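Local coordinates for protein probable endonuclease 4 (Thermotoga maritima, PDB 4HNO) that probably cleaves phosphodiester bonds at apurinic or apyrimidinic sites in DNA as a metal-dependent base excision repair endonuclease, at residues Gly8-Ile13 against Ser31-Pro36; Trp66-Cys71 against Glu257-Leu262. One frame throughout, in Å; residues are numbered along the deposited sequence.

Contact 1: residues Gly8-Ile13 against Ser31-Pro36; sequences GAHMPI and SFQIFP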
# COMPACT_ATOMS: atom_id res chain seq x y z
N GLY A 8 0.32 -2.62 11.62
CA GLY A 8 -0.05 -1.28 11.98
C GLY A 8 -1.19 -0.82 11.09
O GLY A 8 -1.94 -1.65 10.57
N ALA A 9 -1.32 0.49 10.93
CA ALA A 9 -2.44 1.07 10.23
C ALA A 9 -2.01 2.30 9.46
O ALA A 9 -0.91 2.84 9.67
CB ALA A 9 -3.56 1.44 11.20
N HIS A 10 -2.88 2.75 8.57
CA HIS A 10 -2.77 4.06 7.99
C HIS A 10 -3.07 5.07 9.10
O HIS A 10 -4.10 5.00 9.76
CB HIS A 10 -3.74 4.22 6.83
CG HIS A 10 -3.47 5.47 6.08
ND1 HIS A 10 -2.63 5.50 4.99
CD2 HIS A 10 -3.76 6.75 6.38
CE1 HIS A 10 -2.49 6.75 4.61
NE2 HIS A 10 -3.17 7.53 5.43
N MET A 11 -2.14 5.99 9.32
CA MET A 11 -2.17 6.91 10.45
C MET A 11 -2.34 8.33 9.99
O MET A 11 -1.76 8.74 8.99
CB MET A 11 -0.85 6.83 11.22
CG MET A 11 -0.46 5.44 11.68
SD MET A 11 -1.64 4.64 12.78
CE MET A 11 -1.35 5.62 14.28
N PRO A 12 -3.07 9.14 10.76
CA PRO A 12 -3.24 10.55 10.40
C PRO A 12 -1.97 11.36 10.64
O PRO A 12 -1.23 11.15 11.60
CB PRO A 12 -4.36 11.01 11.32
CG PRO A 12 -4.28 10.09 12.48
CD PRO A 12 -3.85 8.78 11.95
N ILE A 13 -1.74 12.33 9.77
CA ILE A 13 -0.59 13.21 9.88
C ILE A 13 -0.95 14.64 10.27
O ILE A 13 -0.07 15.49 10.37
CB ILE A 13 0.23 13.26 8.55
CG1 ILE A 13 -0.64 13.78 7.41
CG2 ILE A 13 0.83 11.90 8.25
CD1 ILE A 13 0.15 14.10 6.15
N SER A 31 4.40 -0.79 12.78
CA SER A 31 4.49 -0.45 11.37
C SER A 31 3.45 0.64 11.12
O SER A 31 2.50 0.78 11.90
CB SER A 31 4.10 -1.67 10.52
OG SER A 31 4.89 -2.81 10.83
N PHE A 32 3.57 1.40 10.03
CA PHE A 32 2.53 2.36 9.70
C PHE A 32 2.62 2.78 8.25
O PHE A 32 3.67 2.62 7.60
CB PHE A 32 2.58 3.63 10.59
CG PHE A 32 3.87 4.41 10.51
CD1 PHE A 32 4.11 5.28 9.47
CD2 PHE A 32 4.80 4.33 11.52
CE1 PHE A 32 5.28 6.03 9.43
CE2 PHE A 32 5.97 5.06 11.49
CZ PHE A 32 6.20 5.92 10.45
N GLN A 33 1.51 3.34 7.77
CA GLN A 33 1.46 4.05 6.50
C GLN A 33 0.92 5.45 6.77
O GLN A 33 0.06 5.62 7.63
CB GLN A 33 0.58 3.30 5.51
CG GLN A 33 0.42 3.98 4.16
CD GLN A 33 -0.39 3.10 3.24
OE1 GLN A 33 0.16 2.35 2.43
NE2 GLN A 33 -1.70 3.18 3.39
N ILE A 34 1.42 6.42 6.03
CA ILE A 34 0.97 7.80 6.11
C ILE A 34 0.86 8.38 4.72
O ILE A 34 1.55 7.96 3.80
CB ILE A 34 1.94 8.68 6.93
CG1 ILE A 34 3.39 8.45 6.51
CG2 ILE A 34 1.78 8.38 8.42
CD1 ILE A 34 4.38 9.54 6.99
N PHE A 35 0.02 9.40 4.55
CA PHE A 35 0.12 10.26 3.38
C PHE A 35 1.36 11.17 3.54
O PHE A 35 1.80 11.42 4.65
CB PHE A 35 -1.14 11.09 3.18
CG PHE A 35 -2.34 10.29 2.71
CD1 PHE A 35 -3.50 10.28 3.43
CD2 PHE A 35 -2.30 9.57 1.52
CE1 PHE A 35 -4.62 9.57 2.98
CE2 PHE A 35 -3.39 8.85 1.08
CZ PHE A 35 -4.55 8.85 1.81
N PRO A 36 1.88 11.70 2.44
CA PRO A 36 3.07 12.57 2.52
C PRO A 36 2.73 14.04 2.69
O PRO A 36 3.62 14.85 2.86
CB PRO A 36 3.79 12.31 1.18
CG PRO A 36 2.79 11.62 0.32
CD PRO A 36 1.56 11.35 1.05
O HOH W 1 0.17 1.87 12.93
O HOH W 2 -1.94 10.06 6.58
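His-10 and Gln-33, a register pair on one face of two parallel strands in the first beta-alpha-beta unit of the TIM barrel, both set CG anti to the backbone N (chi1 -170° and 179°), and these torsions bring imidazole and carboxamide together there. Gln-33 NE2 donates to His-10 ND1 at 3.0 Å, with NE2 close to the plane of the imidazole. Glutamine suits this place because its amide both donates and accepts: NE2 also reaches Glu-263 and OE1 bonds His-218, two ligands of the metal centre, so the residue belongs to the second shell. The backbones join through Gln-33 N to Ala-9 O (3.1 Å) and Met-11 N to Gln-33 O (2.8 Å). Gly-8, lacking a side chain, can turn its CA hydrogen straight at Ser-31 O, with CA and O 3.3 Å apart. Phe-35, just after strand 31-34, offers its ring face to the edge of His-10 in a tilted T-shaped pair, planes at 61° and centroids 4.5 Å apart. Aliphatic branches also pack, Ile-13 CG2 against Ile-34 CG2 at 3.6 Å. One water bonds His-10 NE2, gives a hydrogen to Met-11 O at 2.8 Å and takes one from Phe-35 N at 2.9 Å.

Contact 2: residues Trp66-Cys71 against Glu257-Leu262; sequences WENAFC and EVPWIL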
# COMPACT_ATOMS: atom_id res chain seq x y z
N TRP A 66 12.52 1.03 10.06
CA TRP A 66 12.28 1.80 8.84
C TRP A 66 11.80 0.95 7.66
O TRP A 66 11.27 1.49 6.70
CB TRP A 66 13.54 2.58 8.47
CG TRP A 66 13.79 3.72 9.40
CD1 TRP A 66 14.55 3.72 10.53
CD2 TRP A 66 13.29 5.05 9.27
NE1 TRP A 66 14.53 4.96 11.12
CE2 TRP A 66 13.78 5.80 10.35
CE3 TRP A 66 12.48 5.69 8.32
CZ2 TRP A 66 13.49 7.15 10.52
CZ3 TRP A 66 12.20 7.03 8.49
CH2 TRP A 66 12.72 7.75 9.57
N GLU A 67 11.94 -0.37 7.73
CA GLU A 67 11.35 -1.23 6.69
C GLU A 67 9.86 -1.42 6.87
O GLU A 67 9.23 -2.06 6.05
CB GLU A 67 12.03 -2.59 6.67
CG GLU A 67 13.40 -2.55 6.08
CD GLU A 67 13.37 -2.08 4.64
OE1 GLU A 67 12.68 -2.72 3.82
OE2 GLU A 67 14.01 -1.05 4.35
N ASN A 68 9.31 -0.86 7.94
CA ASN A 68 7.91 -1.01 8.27
C ASN A 68 7.13 0.30 8.19
O ASN A 68 6.01 0.36 8.69
CB ASN A 68 7.74 -1.57 9.69
CG ASN A 68 8.40 -2.94 9.91
OD1 ASN A 68 8.99 -3.57 9.02
ND2 ASN A 68 8.29 -3.40 11.14
N ALA A 69 7.73 1.32 7.57
CA ALA A 69 7.14 2.65 7.49
C ALA A 69 6.96 3.00 6.01
O ALA A 69 7.91 2.91 5.23
CB ALA A 69 8.04 3.67 8.18
N PHE A 70 5.75 3.39 5.65
CA PHE A 70 5.40 3.57 4.25
C PHE A 70 4.64 4.87 4.05
O PHE A 70 3.84 5.25 4.91
CB PHE A 70 4.46 2.41 3.80
CG PHE A 70 5.02 1.05 4.06
CD1 PHE A 70 4.82 0.42 5.28
CD2 PHE A 70 5.77 0.38 3.09
CE1 PHE A 70 5.31 -0.83 5.52
CE2 PHE A 70 6.27 -0.87 3.33
CZ PHE A 70 6.04 -1.48 4.56
N CYS A 71 4.80 5.49 2.90
CA CYS A 71 3.90 6.54 2.47
C CYS A 71 2.96 6.00 1.40
O CYS A 71 3.35 5.16 0.59
CB CYS A 71 4.62 7.76 1.90
SG CYS A 71 5.24 8.93 3.13
N GLU A 257 5.70 -12.69 7.13
CA GLU A 257 6.96 -11.98 6.99
C GLU A 257 6.82 -10.54 6.53
O GLU A 257 7.76 -9.76 6.64
CB GLU A 257 7.88 -12.75 6.04
CG GLU A 257 8.52 -13.98 6.68
CD GLU A 257 9.48 -13.65 7.82
OE1 GLU A 257 9.07 -12.96 8.78
OE2 GLU A 257 10.65 -14.08 7.76
N VAL A 258 5.65 -10.17 6.05
CA VAL A 258 5.44 -8.87 5.43
C VAL A 258 4.60 -8.00 6.36
O VAL A 258 3.65 -8.50 6.96
CB VAL A 258 4.71 -9.06 4.08
CG1 VAL A 258 4.46 -7.72 3.42
CG2 VAL A 258 5.53 -9.97 3.17
N PRO A 259 4.90 -6.69 6.47
CA PRO A 259 4.02 -5.85 7.28
C PRO A 259 2.57 -5.82 6.80
O PRO A 259 2.30 -5.73 5.61
CB PRO A 259 4.65 -4.45 7.17
CG PRO A 259 6.09 -4.72 6.87
CD PRO A 259 6.07 -5.94 5.98
N TRP A 260 1.66 -5.88 7.77
CA TRP A 260 0.21 -5.82 7.56
C TRP A 260 -0.26 -4.44 8.00
O TRP A 260 -0.16 -4.10 9.18
CB TRP A 260 -0.51 -6.89 8.39
CG TRP A 260 -0.09 -8.28 8.10
CD1 TRP A 260 0.67 -8.73 7.06
CD2 TRP A 260 -0.38 -9.44 8.91
NE1 TRP A 260 0.86 -10.08 7.17
CE2 TRP A 260 0.22 -10.54 8.29
CE3 TRP A 260 -1.09 -9.64 10.10
CZ2 TRP A 260 0.17 -11.83 8.83
CZ3 TRP A 260 -1.16 -10.93 10.62
CH2 TRP A 260 -0.53 -12.00 9.99
N ILE A 261 -0.79 -3.67 7.06
CA ILE A 261 -1.20 -2.30 7.31
C ILE A 261 -2.71 -2.20 7.09
O ILE A 261 -3.21 -2.39 5.99
CB ILE A 261 -0.47 -1.32 6.38
CG1 ILE A 261 1.04 -1.33 6.64
CG2 ILE A 261 -1.07 0.07 6.49
CD1 ILE A 261 1.45 -0.85 8.01
N LEU A 262 -3.43 -1.89 8.16
CA LEU A 262 -4.87 -1.72 8.12
C LEU A 262 -5.26 -0.43 7.42
O LEU A 262 -4.75 0.64 7.75
CB LEU A 262 -5.42 -1.67 9.54
CG LEU A 262 -5.19 -2.89 10.41
CD1 LEU A 262 -5.34 -2.50 11.86
CD2 LEU A 262 -6.16 -3.98 10.04
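Phe-70 and Pro-259 meet with the edge of the benzene ring against the pyrrolidine. Phe-70 holds CG anti to its own carbonyl carbon (chi1 -54°), which points the ring, and CZ with it, at Pro-259; chi2 (87°) sets the turn of the ring about that axis and so which edge carbons face the proline. CZ lies 4.0 Å from Pro-259 CG, a carbon close to the plane of the aromatic ring, and CE1 lies 4.0 Å from Pro-259 CB. Proline suits the spot, since its compact, rigid ring offers two apolar carbons at a fixed position. Asn-68 adopts a similar first torsion (chi1 -59°), and its OD1 touches Pro-259 CG at 3.8 Å, while ND2 makes a weak hydrogen bond to Asn-30 O. Deeper in, Ile-261 directs its CG1 branch at Phe-70, and CG1 comes within 4.4 Å of CD1; the apolar isoleucine suits this buried interior, where it packs among Phe-70, Met-216 and the Gln-33 side chain. No hydrogen bond crosses between the segments. The contact spans the barrel interior near the N-terminal ends of its strands: strands 31-34 and 7-10 lie between 69-72 and 260-262 in the sheet, Tyr-108 of strand 108-115 lies against the Phe-70 ring, and Met-216 of strand 214-222 packs on both Phe-70 and Ile-261.

Both contacts are buried in one TIM-barrel sheet, yet they use it differently. Contact 1 joins two adjacent strands and is held by backbone bonds, ordered water and a polar network that leads to the metal ligands; one of its residues, Phe-35, reaches the surface. Contact 2 links the strands flanking that pair, reaching across the interior by side-chain packing without hydrogen bonds, most of it apolar. The two are stitched together through strand edges: Gly-8 N bonds Trp-260 O at 2.9 Å, Gly-8 O bonds Leu-262 N at 2.8 Å, and Phe-32 shares backbone bonds with Asn-68 and Phe-70. Ile-261 also touches Gln-33, where apolar filling gives way to the polar metal-site surroundings.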